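Local coordinates for protein 6-phosphogluconate dehydrogenase (Decarboxylating) (Geobacter metallireducens, PDB 4E21) that probably catalyses the NADP-dependent oxidative decarboxylation of 6-phosphogluconate to a pentose phosphate in the pentose phosphate pathway, at residues 108-112 with 162-166; 154-160 with 197-203; 210-215 with 305-309; 218-222 with 326-330. All blocks are in the same frame, centred on the assembly; numbering follows the deposited sequence.

Interaction 1: 108-112 with 162-166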
loop_
_atom_site.group_PDB
_atom_site.type_symbol
_atom_site.label_atom_id
_atom_site.label_comp_id
_atom_site.label_asym_id
_atom_site.label_seq_id
_atom_site.Cartn_x
_atom_site.Cartn_y
_atom_site.Cartn_z
ATOM N N ASN B 108 12.152 -41.864 -22.287
ATOM C CA ASN B 108 13.134 -41.918 -21.200
ATOM C C ASN B 108 14.175 -40.798 -21.238
ATOM O O ASN B 108 14.968 -40.657 -20.314
ATOM C CB ASN B 108 13.778 -43.316 -21.087
ATOM C CG ASN B 108 12.770 -44.391 -20.620
ATOM O OD1 ASN B 108 11.692 -44.079 -20.083
ATOM N ND2 ASN B 108 13.117 -45.650 -20.830
ATOM N N ASP B 109 14.172 -39.993 -22.293
ATOM C CA ASP B 109 14.901 -38.728 -22.240
ATOM C C ASP B 109 14.279 -37.783 -21.200
ATOM O O ASP B 109 13.087 -37.878 -20.877
ATOM C CB ASP B 109 14.915 -38.026 -23.600
ATOM C CG ASP B 109 15.866 -38.677 -24.596
ATOM O OD1 ASP B 109 16.613 -39.611 -24.210
ATOM O OD2 ASP B 109 15.866 -38.229 -25.768
ATOM N N ILE B 110 15.105 -36.874 -20.695
ATOM C CA ILE B 110 14.698 -35.830 -19.765
ATOM C C ILE B 110 15.048 -34.460 -20.350
ATOM O O ILE B 110 16.186 -34.236 -20.806
ATOM C CB ILE B 110 15.477 -35.952 -18.431
ATOM C CG1 ILE B 110 15.173 -37.269 -17.737
ATOM C CG2 ILE B 110 15.194 -34.749 -17.491
ATOM C CD1 ILE B 110 16.046 -37.510 -16.519
ATOM N N VAL B 111 14.076 -33.549 -20.327
ATOM C CA VAL B 111 14.273 -32.165 -20.761
ATOM C C VAL B 111 14.047 -31.232 -19.569
ATOM O O VAL B 111 13.054 -31.331 -18.846
ATOM C CB VAL B 111 13.321 -31.794 -21.935
ATOM C CG1 VAL B 111 13.503 -30.326 -22.375
ATOM C CG2 VAL B 111 13.557 -32.707 -23.106
ATOM N N ILE B 112 14.996 -30.345 -19.340
ATOM C CA ILE B 112 14.900 -29.422 -18.231
ATOM C C ILE B 112 14.728 -28.002 -18.752
ATOM O O ILE B 112 15.499 -27.569 -19.608
ATOM C CB ILE B 112 16.158 -29.507 -17.374
ATOM C CG1 ILE B 112 16.341 -30.955 -16.901
ATOM C CG2 ILE B 112 16.100 -28.487 -16.201
ATOM C CD1 ILE B 112 17.758 -31.300 -16.587
ATOM N N ALA B 162 12.791 -38.735 -12.320
ATOM C CA ALA B 162 13.666 -37.946 -13.178
ATOM C C ALA B 162 14.554 -37.055 -12.349
ATOM O O ALA B 162 15.722 -36.839 -12.676
ATOM C CB ALA B 162 12.855 -37.108 -14.152
ATOM N N VAL B 163 13.989 -36.526 -11.271
ATOM C CA VAL B 163 14.733 -35.623 -10.412
ATOM C C VAL B 163 15.840 -36.358 -9.658
ATOM O O VAL B 163 16.933 -35.803 -9.435
ATOM C CB VAL B 163 13.803 -34.875 -9.435
ATOM C CG1 VAL B 163 14.626 -34.087 -8.395
ATOM C CG2 VAL B 163 12.891 -33.952 -10.227
ATOM N N GLU B 164 15.556 -37.597 -9.264
ATOM C CA GLU B 164 16.581 -38.453 -8.667
ATOM C C GLU B 164 17.679 -38.798 -9.670
ATOM O O GLU B 164 18.866 -38.712 -9.351
ATOM C CB GLU B 164 15.966 -39.702 -8.046
ATOM C CG GLU B 164 15.350 -39.408 -6.688
ATOM C CD GLU B 164 14.391 -40.484 -6.227
ATOM O OE1 GLU B 164 14.129 -41.435 -7.003
ATOM O OE2 GLU B 164 13.885 -40.366 -5.089
ATOM N N ARG B 165 17.291 -39.149 -10.890
ATOM C CA ARG B 165 18.273 -39.379 -11.939
ATOM C C ARG B 165 19.152 -38.143 -12.113
ATOM O O ARG B 165 20.337 -38.248 -12.429
ATOM C CB ARG B 165 17.602 -39.760 -13.274
ATOM C CG ARG B 165 17.246 -41.247 -13.405
ATOM C CD ARG B 165 17.049 -41.683 -14.878
ATOM N NE ARG B 165 15.697 -41.430 -15.382
ATOM C CZ ARG B 165 15.403 -41.179 -16.661
ATOM N NH1 ARG B 165 16.368 -41.132 -17.580
ATOM N NH2 ARG B 165 14.144 -40.950 -17.023
ATOM N N LEU B 166 18.583 -36.963 -11.893
ATOM C CA LEU B 166 19.321 -35.731 -12.140
ATOM C C LEU B 166 20.197 -35.292 -10.960
ATOM O O LEU B 166 20.928 -34.306 -11.066
ATOM C CB LEU B 166 18.356 -34.607 -12.534
ATOM C CG LEU B 166 17.726 -34.678 -13.932
ATOM C CD1 LEU B 166 16.633 -33.631 -14.058
ATOM C CD2 LEU B 166 18.781 -34.507 -15.016
#
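Ile110, Ile112 and Asn108 meet Ala162, Arg165 and Leu166 in a buried strand-to-helix contact, apolar at its centre and polar at one end, where helix 160-165 lies over strand 110-113. The apolar part depends on methyl groups. Ile112 CD1 and Leu166 CD1 point at each other tip to tip at 3.6 Å, while Ile110 and Leu166 slide past each other in opposite directions, CG2 of the isoleucine 3.9 Å from that same leucine methyl, Leu166 CD1. The other branch of Ile110 rises from the strand with CG1 anti to the carbonyl carbon (chi1 -63°). This places CD1 over the centre of one guanidinium face of Arg165, 3.7 Å from CZ, and next to Ala162 CB at 4.0 Å. In its own plane, the guanidinium uses NH1 to donate a 3.1 Å hydrogen bond to Asn108 O. The bond is fairly straight (160° at the hydrogen) and lies in the carbonyl plane as well; NH2 adds a weak second bond to the same oxygen. Gln161 OE1 also accepts from NH2, so two acceptors hold the group while Ile110 CD1 lies on its face. A helix covering the parallel part of the sheet in this way is characteristic of the Rossmann-type nucleotide-binding domain.

Interaction 2: 154-160 with 197-203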
loop_
_atom_site.group_PDB
_atom_site.type_symbol
_atom_site.label_atom_id
_atom_site.label_comp_id
_atom_site.label_asym_id
_atom_site.label_seq_id
_atom_site.Cartn_x
_atom_site.Cartn_y
_atom_site.Cartn_z
ATOM N N LEU B 154 18.568 -23.846 -6.547
ATOM C CA LEU B 154 17.753 -24.552 -7.549
ATOM C C LEU B 154 16.442 -25.051 -6.969
ATOM O O LEU B 154 16.412 -25.769 -5.956
ATOM C CB LEU B 154 18.507 -25.748 -8.133
ATOM C CG LEU B 154 19.821 -25.430 -8.840
ATOM C CD1 LEU B 154 20.434 -26.694 -9.446
ATOM C CD2 LEU B 154 19.600 -24.388 -9.906
HETATM N N MSE B 155 15.359 -24.654 -7.613
HETATM C CA MSE B 155 14.035 -25.030 -7.174
HETATM C C MSE B 155 13.410 -25.857 -8.293
HETATM O O MSE B 155 13.209 -25.370 -9.416
HETATM C CB MSE B 155 13.226 -23.771 -6.852
HETATM C CG MSE B 155 13.791 -22.977 -5.651
HETATM SE SE MSE B 155 13.571 -21.066 -5.928
HETATM C CE MSE B 155 15.368 -20.596 -6.545
ATOM N N ILE B 156 13.123 -27.121 -7.976
ATOM C CA ILE B 156 12.906 -28.157 -8.982
ATOM C C ILE B 156 11.509 -28.753 -8.899
ATOM O O ILE B 156 11.066 -29.157 -7.822
ATOM C CB ILE B 156 13.962 -29.267 -8.822
ATOM C CG1 ILE B 156 15.367 -28.649 -8.700
ATOM C CG2 ILE B 156 13.881 -30.272 -9.972
ATOM C CD1 ILE B 156 16.425 -29.593 -8.103
ATOM N N GLY B 157 10.803 -28.768 -10.029
ATOM C CA GLY B 157 9.510 -29.434 -10.119
ATOM C C GLY B 157 9.504 -30.546 -11.168
ATOM O O GLY B 157 10.211 -30.469 -12.179
ATOM N N GLY B 158 8.692 -31.576 -10.945
ATOM C CA GLY B 158 8.555 -32.658 -11.911
ATOM C C GLY B 158 8.558 -34.027 -11.263
ATOM O O GLY B 158 8.525 -34.123 -10.040
ATOM N N GLU B 159 8.597 -35.088 -12.068
ATOM C CA GLU B 159 8.499 -36.447 -11.532
ATOM C C GLU B 159 9.679 -36.846 -10.647
ATOM O O GLU B 159 10.831 -36.549 -10.954
ATOM C CB GLU B 159 8.369 -37.456 -12.671
ATOM C CG GLU B 159 6.995 -37.494 -13.327
ATOM C CD GLU B 159 7.023 -38.249 -14.641
ATOM O OE1 GLU B 159 7.930 -39.109 -14.810
ATOM O OE2 GLU B 159 6.161 -37.975 -15.510
ATOM N N LYS B 160 9.396 -37.548 -9.561
ATOM C CA LYS B 160 10.458 -37.956 -8.656
ATOM C C LYS B 160 11.593 -38.729 -9.352
ATOM O O LYS B 160 12.767 -38.384 -9.200
ATOM C CB LYS B 160 9.902 -38.762 -7.484
ATOM C CG LYS B 160 10.878 -38.785 -6.316
ATOM C CD LYS B 160 10.197 -39.017 -4.982
ATOM C CE LYS B 160 9.852 -40.490 -4.793
ATOM N NZ LYS B 160 9.947 -40.916 -3.356
ATOM N N TYR B 197 19.658 -27.016 -3.239
ATOM C CA TYR B 197 18.683 -27.394 -4.249
ATOM C C TYR B 197 17.566 -28.203 -3.611
ATOM O O TYR B 197 17.755 -28.815 -2.555
ATOM C CB TYR B 197 19.325 -28.131 -5.440
ATOM C CG TYR B 197 19.858 -29.517 -5.134
ATOM C CD1 TYR B 197 21.094 -29.687 -4.506
ATOM C CD2 TYR B 197 19.135 -30.658 -5.493
ATOM C CE1 TYR B 197 21.593 -30.954 -4.232
ATOM C CE2 TYR B 197 19.626 -31.925 -5.235
ATOM C CZ TYR B 197 20.856 -32.065 -4.602
ATOM O OH TYR B 197 21.347 -33.319 -4.340
ATOM N N LEU B 198 16.392 -28.184 -4.236
ATOM C CA LEU B 198 15.207 -28.717 -3.583
ATOM C C LEU B 198 14.210 -29.139 -4.619
ATOM O O LEU B 198 13.854 -28.345 -5.493
ATOM C CB LEU B 198 14.530 -27.637 -2.743
ATOM C CG LEU B 198 13.734 -28.049 -1.499
ATOM C CD1 LEU B 198 12.548 -27.082 -1.267
ATOM C CD2 LEU B 198 13.278 -29.513 -1.490
ATOM N N HIS B 199 13.740 -30.374 -4.501
ATOM C CA HIS B 199 12.637 -30.858 -5.319
ATOM C C HIS B 199 11.372 -30.356 -4.643
ATOM O O HIS B 199 10.996 -30.834 -3.572
ATOM C CB HIS B 199 12.649 -32.389 -5.408
ATOM C CG HIS B 199 11.561 -32.948 -6.256
ATOM N ND1 HIS B 199 11.176 -34.270 -6.201
ATOM C CD2 HIS B 199 10.765 -32.366 -7.185
ATOM C CE1 HIS B 199 10.195 -34.480 -7.060
ATOM N NE2 HIS B 199 9.923 -33.338 -7.669
ATOM N N CYS B 200 10.729 -29.372 -5.262
ATOM C CA CYS B 200 9.657 -28.644 -4.599
ATOM C C CYS B 200 8.292 -29.299 -4.723
ATOM O O CYS B 200 7.404 -29.041 -3.910
ATOM C CB CYS B 200 9.604 -27.225 -5.142
ATOM S SG CYS B 200 11.033 -26.235 -4.626
ATOM N N GLY B 201 8.117 -30.143 -5.742
ATOM C CA GLY B 201 6.813 -30.720 -6.020
ATOM C C GLY B 201 6.706 -31.206 -7.451
ATOM O O GLY B 201 7.711 -31.288 -8.162
ATOM N N PRO B 202 5.487 -31.532 -7.888
ATOM C CA PRO B 202 5.331 -32.053 -9.248
ATOM C C PRO B 202 5.506 -30.930 -10.267
ATOM O O PRO B 202 5.838 -29.807 -9.918
ATOM C CB PRO B 202 3.884 -32.547 -9.261
ATOM C CG PRO B 202 3.187 -31.607 -8.281
ATOM C CD PRO B 202 4.208 -31.495 -7.159
ATOM N N SER B 203 5.237 -31.220 -11.527
ATOM C CA SER B 203 5.515 -30.261 -12.582
ATOM C C SER B 203 5.010 -28.820 -12.273
ATOM O O SER B 203 3.862 -28.617 -11.843
ATOM C CB SER B 203 4.963 -30.817 -13.908
ATOM O OG SER B 203 5.175 -29.916 -14.975
#
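With CG of His199 turned anti to the backbone N (chi1 -179°), the imidazole swings out from strand 197-201 toward the turn that follows strand 153-157. On the same face, Ile156 keeps CG1 beside its own N (chi1 -48°), and its CD1 comes to the edge of the Tyr197 ring, 3.9 Å from CD2. The imidazole donates from NE2 to Gly158 O at 2.9 Å, somewhat tilted from both the carbonyl plane and the ring plane. Its CD2 edge lies in plane with Ile156 O at 3.3 Å, and CE1 reaches Lys160 CA at the start of the next helix.

The two strands run parallel with a splay of 32°, in the usual zigzag: Leu198 N donates to Leu154 O (3.0 Å), Ile156 N to Leu198 O (2.9 Å), and Cys200 N to Ile156 O. Beyond this the register slips, since Gly158 N donates to Gly201 O at 3.0 Å, one residue further along than regular pairing would give. On the other face, Met155 CB, of a selenomethionine, touches Cys200 SG at 4.0 Å.

This pairing adds strand 197-201 to the edge of the sheet, beside strand 153-157, whose other neighbour is strand 135-142. Phe170 of helix 167-173 covers the face carrying Leu154 and Ile156, and Tyr197 OH is tied to Asp167. Helix 205-232 and Trp269 of the second subunit cover the face carrying Met155.

Interaction 3: 210-215 with 305-309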
loop_
_atom_site.group_PDB
_atom_site.type_symbol
_atom_site.label_atom_id
_atom_site.label_comp_id
_atom_site.label_asym_id
_atom_site.label_seq_id
_atom_site.Cartn_x
_atom_site.Cartn_y
_atom_site.Cartn_z
ATOM N N LYS B 210 10.179 -20.366 -7.527
ATOM C CA LYS B 210 11.149 -19.359 -7.972
ATOM C C LYS B 210 10.457 -18.007 -8.200
ATOM O O LYS B 210 11.009 -16.941 -7.908
ATOM C CB LYS B 210 11.868 -19.829 -9.248
ATOM C CG LYS B 210 12.472 -18.710 -10.075
ATOM C CD LYS B 210 13.760 -18.206 -9.476
ATOM C CE LYS B 210 14.188 -16.884 -10.106
ATOM N NZ LYS B 210 14.436 -17.032 -11.555
HETATM N N MSE B 211 9.249 -18.068 -8.743
HETATM C CA MSE B 211 8.417 -16.890 -8.966
HETATM C C MSE B 211 8.230 -16.069 -7.663
HETATM O O MSE B 211 8.423 -14.850 -7.649
HETATM C CB MSE B 211 7.075 -17.356 -9.566
HETATM C CG MSE B 211 5.895 -16.443 -9.403
HETATM SE SE MSE B 211 4.223 -17.210 -10.127
HETATM C CE MSE B 211 3.664 -18.337 -8.637
ATOM N N VAL B 212 7.878 -16.755 -6.581
ATOM C CA VAL B 212 7.565 -16.120 -5.311
ATOM C C VAL B 212 8.861 -15.583 -4.677
ATOM O O VAL B 212 8.876 -14.491 -4.119
ATOM C CB VAL B 212 6.841 -17.110 -4.377
ATOM C CG1 VAL B 212 6.622 -16.516 -2.966
ATOM C CG2 VAL B 212 5.507 -17.546 -5.000
ATOM N N HIS B 213 9.942 -16.350 -4.802
ATOM C CA HIS B 213 11.281 -15.883 -4.473
ATOM C C HIS B 213 11.560 -14.522 -5.086
ATOM O O HIS B 213 12.073 -13.637 -4.421
ATOM C CB HIS B 213 12.299 -16.909 -4.966
ATOM C CG HIS B 213 13.700 -16.403 -5.056
ATOM N ND1 HIS B 213 14.139 -15.604 -6.091
ATOM C CD2 HIS B 213 14.779 -16.624 -4.267
ATOM C CE1 HIS B 213 15.425 -15.344 -5.929
ATOM N NE2 HIS B 213 15.837 -15.953 -4.832
ATOM N N ASN B 214 11.207 -14.351 -6.355
ATOM C CA ASN B 214 11.406 -13.075 -7.030
ATOM C C ASN B 214 10.468 -11.989 -6.498
ATOM O O ASN B 214 10.845 -10.828 -6.435
ATOM C CB ASN B 214 11.245 -13.229 -8.555
ATOM C CG ASN B 214 12.538 -13.692 -9.226
ATOM O OD1 ASN B 214 13.287 -14.489 -8.662
ATOM N ND2 ASN B 214 12.823 -13.157 -10.398
ATOM N N GLY B 215 9.245 -12.378 -6.143
ATOM C CA GLY B 215 8.275 -11.451 -5.598
ATOM C C GLY B 215 8.797 -10.943 -4.263
ATOM O O GLY B 215 8.770 -9.755 -4.001
ATOM N N GLU B 305 8.195 -12.287 -13.135
ATOM C CA GLU B 305 7.947 -13.093 -11.942
ATOM C C GLU B 305 7.280 -12.290 -10.831
ATOM O O GLU B 305 6.458 -12.817 -10.102
ATOM C CB GLU B 305 9.232 -13.725 -11.441
ATOM C CG GLU B 305 9.581 -15.033 -12.159
ATOM C CD GLU B 305 10.591 -14.858 -13.285
ATOM O OE1 GLU B 305 11.037 -13.694 -13.537
ATOM O OE2 GLU B 305 10.931 -15.906 -13.909
ATOM N N GLY B 306 7.626 -11.013 -10.711
ATOM C CA GLY B 306 6.955 -10.137 -9.767
ATOM C C GLY B 306 5.476 -10.011 -10.085
ATOM O O GLY B 306 4.635 -10.104 -9.183
ATOM N N ARG B 307 5.137 -9.789 -11.353
ATOM C CA ARG B 307 3.726 -9.738 -11.715
ATOM C C ARG B 307 3.023 -11.066 -11.454
ATOM O O ARG B 307 1.908 -11.083 -10.928
ATOM C CB ARG B 307 3.525 -9.321 -13.169
ATOM C CG ARG B 307 4.270 -8.087 -13.523
ATOM C CD ARG B 307 3.905 -7.583 -14.889
ATOM N NE ARG B 307 4.857 -6.574 -15.352
ATOM C CZ ARG B 307 4.570 -5.659 -16.273
ATOM N NH1 ARG B 307 3.355 -5.628 -16.810
ATOM N NH2 ARG B 307 5.495 -4.789 -16.663
ATOM N N TRP B 308 3.652 -12.170 -11.850
ATOM C CA TRP B 308 3.034 -13.483 -11.701
ATOM C C TRP B 308 2.763 -13.775 -10.236
ATOM O O TRP B 308 1.787 -14.417 -9.899
ATOM C CB TRP B 308 3.907 -14.593 -12.306
ATOM C CG TRP B 308 4.321 -14.311 -13.720
ATOM C CD1 TRP B 308 3.721 -13.444 -14.592
ATOM C CD2 TRP B 308 5.404 -14.919 -14.442
ATOM N NE1 TRP B 308 4.378 -13.451 -15.797
ATOM C CE2 TRP B 308 5.414 -14.350 -15.735
ATOM C CE3 TRP B 308 6.367 -15.883 -14.117
ATOM C CZ2 TRP B 308 6.355 -14.719 -16.713
ATOM C CZ3 TRP B 308 7.309 -16.250 -15.089
ATOM C CH2 TRP B 308 7.294 -15.668 -16.369
ATOM N N THR B 309 3.644 -13.305 -9.369
ATOM C CA THR B 309 3.499 -13.524 -7.930
ATOM C C THR B 309 2.241 -12.854 -7.402
ATOM O O THR B 309 1.479 -13.459 -6.644
ATOM C CB THR B 309 4.710 -12.970 -7.119
ATOM O OG1 THR B 309 5.911 -13.650 -7.502
ATOM C CG2 THR B 309 4.487 -13.170 -5.640
#
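Met211, Glu305 and Thr309 bring together two helices of the largely helical C-terminal domain of the 6-phosphogluconate dehydrogenase fold. Helices 205-232 and 305-316 pass almost at right angles here, their local axes 7.7 Å apart and crossing at -100°. At Gly215 the absence of a side chain leaves room for Thr309 CG2; its CA is 4.6 Å from Gly306 CA.

In Met211, a selenomethionine, CG stands anti to the backbone N (chi1 157°) and SE is carried straight on. This puts CG 3.4 Å from Thr309 OG1, and the SE atom settles across Trp308 at 3.4 Å from CB. The Trp308 ring itself turns elsewhere, meeting His118 edge-to-face.

Glu305 faces the long helix with its stem: its CB packs 3.6 Å from Asn214 CB, and its CG lies 3.9 Å from Met211 CA. The side chains of Glu305 and Asn214 cross at a slant, with carboxylate and amide planes 57° apart, and the carboxylate stays too far from Lys210 NZ for a salt bridge. Asn214 also lies close to a bound methylpentanediol, probably from the crystallisation liquor, while its OD1 is held by His213 ND1.

Thr309 slides in alongside Met211 and Gly215, close to the Met211 carbonyl without bonding to it. Its hydroxyl turns back on its own helix: OG1 donates to Glu305 O at 2.8 Å, reaching that oxygen from the face opposite Thr309 N.

Interaction 4: 218-222 with 326-330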
loop_
_atom_site.group_PDB
_atom_site.type_symbol
_atom_site.label_atom_id
_atom_site.label_comp_id
_atom_site.label_asym_id
_atom_site.label_seq_id
_atom_site.Cartn_x
_atom_site.Cartn_y
_atom_site.Cartn_z
ATOM N N TYR B 218 11.543 -8.478 -4.685
ATOM C CA TYR B 218 11.059 -7.141 -5.013
ATOM C C TYR B 218 10.703 -6.393 -3.718
ATOM O O TYR B 218 11.071 -5.234 -3.548
ATOM C CB TYR B 218 9.802 -7.211 -5.878
ATOM C CG TYR B 218 9.985 -7.406 -7.364
ATOM C CD1 TYR B 218 11.000 -8.200 -7.887
ATOM C CD2 TYR B 218 9.086 -6.839 -8.256
ATOM C CE1 TYR B 218 11.124 -8.393 -9.279
ATOM C CE2 TYR B 218 9.203 -7.024 -9.629
ATOM C CZ TYR B 218 10.215 -7.791 -10.128
ATOM O OH TYR B 218 10.283 -7.940 -11.493
ATOM N N GLY B 219 9.952 -7.063 -2.839
ATOM C CA GLY B 219 9.570 -6.521 -1.551
ATOM C C GLY B 219 10.784 -6.139 -0.709
ATOM O O GLY B 219 10.797 -5.077 -0.088
ATOM N N LEU B 220 11.808 -6.996 -0.697
ATOM C CA LEU B 220 13.013 -6.740 0.093
ATOM C C LEU B 220 13.775 -5.533 -0.431
ATOM O O LEU B 220 14.164 -4.681 0.351
ATOM C CB LEU B 220 13.949 -7.947 0.107
ATOM C CG LEU B 220 13.402 -9.292 0.570
ATOM C CD1 LEU B 220 14.455 -10.364 0.348
ATOM C CD2 LEU B 220 13.025 -9.201 2.058
HETATM N N MSE B 221 13.990 -5.470 -1.747
HETATM C CA MSE B 221 14.644 -4.323 -2.356
HETATM C C MSE B 221 13.882 -3.017 -2.116
HETATM O O MSE B 221 14.490 -1.999 -1.777
HETATM C CB MSE B 221 14.838 -4.551 -3.845
HETATM C CG MSE B 221 15.815 -5.671 -4.152
HETATM SE SE MSE B 221 15.691 -6.251 -6.029
HETATM C CE MSE B 221 16.025 -4.569 -6.940
ATOM N N ALA B 222 12.558 -3.050 -2.287
ATOM C CA ALA B 222 11.707 -1.908 -1.976
ATOM C C ALA B 222 11.811 -1.439 -0.509
ATOM O O ALA B 222 11.780 -0.241 -0.243
ATOM C CB ALA B 222 10.251 -2.203 -2.343
ATOM N N ALA B 326 5.747 -2.874 -4.096
ATOM C CA ALA B 326 7.112 -2.889 -4.636
ATOM C C ALA B 326 7.081 -3.004 -6.161
ATOM O O ALA B 326 7.870 -2.357 -6.874
ATOM C CB ALA B 326 7.936 -4.018 -4.032
ATOM N N LEU B 327 6.165 -3.816 -6.662
ATOM C CA LEU B 327 5.965 -3.916 -8.102
ATOM C C LEU B 327 5.470 -2.586 -8.691
ATOM O O LEU B 327 5.992 -2.127 -9.724
ATOM C CB LEU B 327 4.986 -5.050 -8.445
ATOM C CG LEU B 327 4.681 -5.265 -9.931
ATOM C CD1 LEU B 327 5.914 -5.746 -10.688
ATOM C CD2 LEU B 327 3.538 -6.277 -10.085
ATOM N N TYR B 328 4.469 -1.979 -8.046
ATOM C CA TYR B 328 3.855 -0.762 -8.580
ATOM C C TYR B 328 4.852 0.387 -8.596
ATOM O O TYR B 328 4.775 1.279 -9.457
ATOM C CB TYR B 328 2.584 -0.360 -7.815
ATOM C CG TYR B 328 1.507 -1.430 -7.842
ATOM C CD1 TYR B 328 0.644 -1.619 -6.756
ATOM C CD2 TYR B 328 1.366 -2.257 -8.945
ATOM C CE1 TYR B 328 -0.346 -2.615 -6.782
ATOM C CE2 TYR B 328 0.402 -3.258 -8.983
ATOM C CZ TYR B 328 -0.455 -3.430 -7.902
ATOM O OH TYR B 328 -1.390 -4.425 -7.948
ATOM N N GLU B 329 5.783 0.371 -7.644
ATOM C CA GLU B 329 6.787 1.410 -7.617
ATOM C C GLU B 329 7.658 1.315 -8.850
ATOM O O GLU B 329 8.082 2.331 -9.393
ATOM C CB GLU B 329 7.617 1.370 -6.319
ATOM C CG GLU B 329 6.821 1.859 -5.079
ATOM C CD GLU B 329 7.598 1.654 -3.795
ATOM O OE1 GLU B 329 8.272 0.623 -3.684
ATOM O OE2 GLU B 329 7.562 2.521 -2.901
ATOM N N ARG B 330 7.930 0.095 -9.289
ATOM C CA ARG B 330 8.655 -0.084 -10.539
ATOM C C ARG B 330 7.845 0.480 -11.711
ATOM O O ARG B 330 8.412 1.165 -12.571
ATOM C CB ARG B 330 9.041 -1.554 -10.770
ATOM C CG ARG B 330 9.960 -2.110 -9.690
ATOM C CD ARG B 330 10.571 -3.426 -10.096
ATOM N NE ARG B 330 11.485 -3.925 -9.072
ATOM C CZ ARG B 330 12.411 -4.855 -9.277
ATOM N NH1 ARG B 330 12.582 -5.387 -10.485
ATOM N NH2 ARG B 330 13.177 -5.234 -8.274
HETATM O O HOH W 1 11.566 -3.803 -5.991
#
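Arg330 lies over Tyr218 as a flat cation-pi stack, and its course from CB outward explains much of this contact between helices 205-232 and 321-333. CB points toward the long helix; with CG anti to the carbonyl carbon (chi1 -61°), the chain then runs extended to NE, crossing the tyrosine at about a right angle. CD comes over one side of the ring, 3.9 Å from Tyr218 CE2. NE, next to CD2, also donates to a water at 3.1 Å; that water in turn donates to Tyr218 O, so a bridge ties the guanidinium to the backbone of the helix whose ring it covers. CZ sits 3.6 Å above the ring centre, the two planes only 12° apart. NH1 lies over Tyr218 CZ at 3.4 Å and finds hydrogen-bond partners beyond the two helices in Ser301 O and a bound methylpentanediol, probably from the crystallisation liquor. NH2 meets Met221, a selenomethionine: CE is nearest at 3.2 Å, and SE lies in the guanidinium plane.

Leu327 CD1 lies at one edge of the ring, 3.7 Å from Tyr218 CE2. Further along the interface small residues meet: Ala326 CB touches Ala222 CB at 3.4 Å and also packs on Tyr218 O. The local axes pass 9.4 Å apart at 72°. The other subunits are close by, with Ala222 packed on Val322 of the second and Met221 on Leu344 of the fourth. Steeply crossed helices meeting through alanines, with an aromatic-arginine stack at one side, here form part of the tetramer's helical C-terminal domain.

How the interactions relate
Interactions 1 and 2 belong to the sheet region and touch through Val163, which packs on Ile156 and His199; helix 160-165 follows directly on strand 153-157. Interactions 3 and 4 share helix 205-232 and meet where Gly306 packs against Tyr218 and Arg307 against Leu327. The passage from sheet to helical part runs between interactions 2 and 3, about 17 Å apart between centres, as strand 197-201 is followed by helix 205-232 and Met155 packs on Lys210. Interactions 1, 3 and 4 are buried, interaction 2 only partly. Backbone hydrogen bonds dominate in interaction 2, whereas the helix pairs have none across them. No other chain touches interaction 1; all three reach interaction 4.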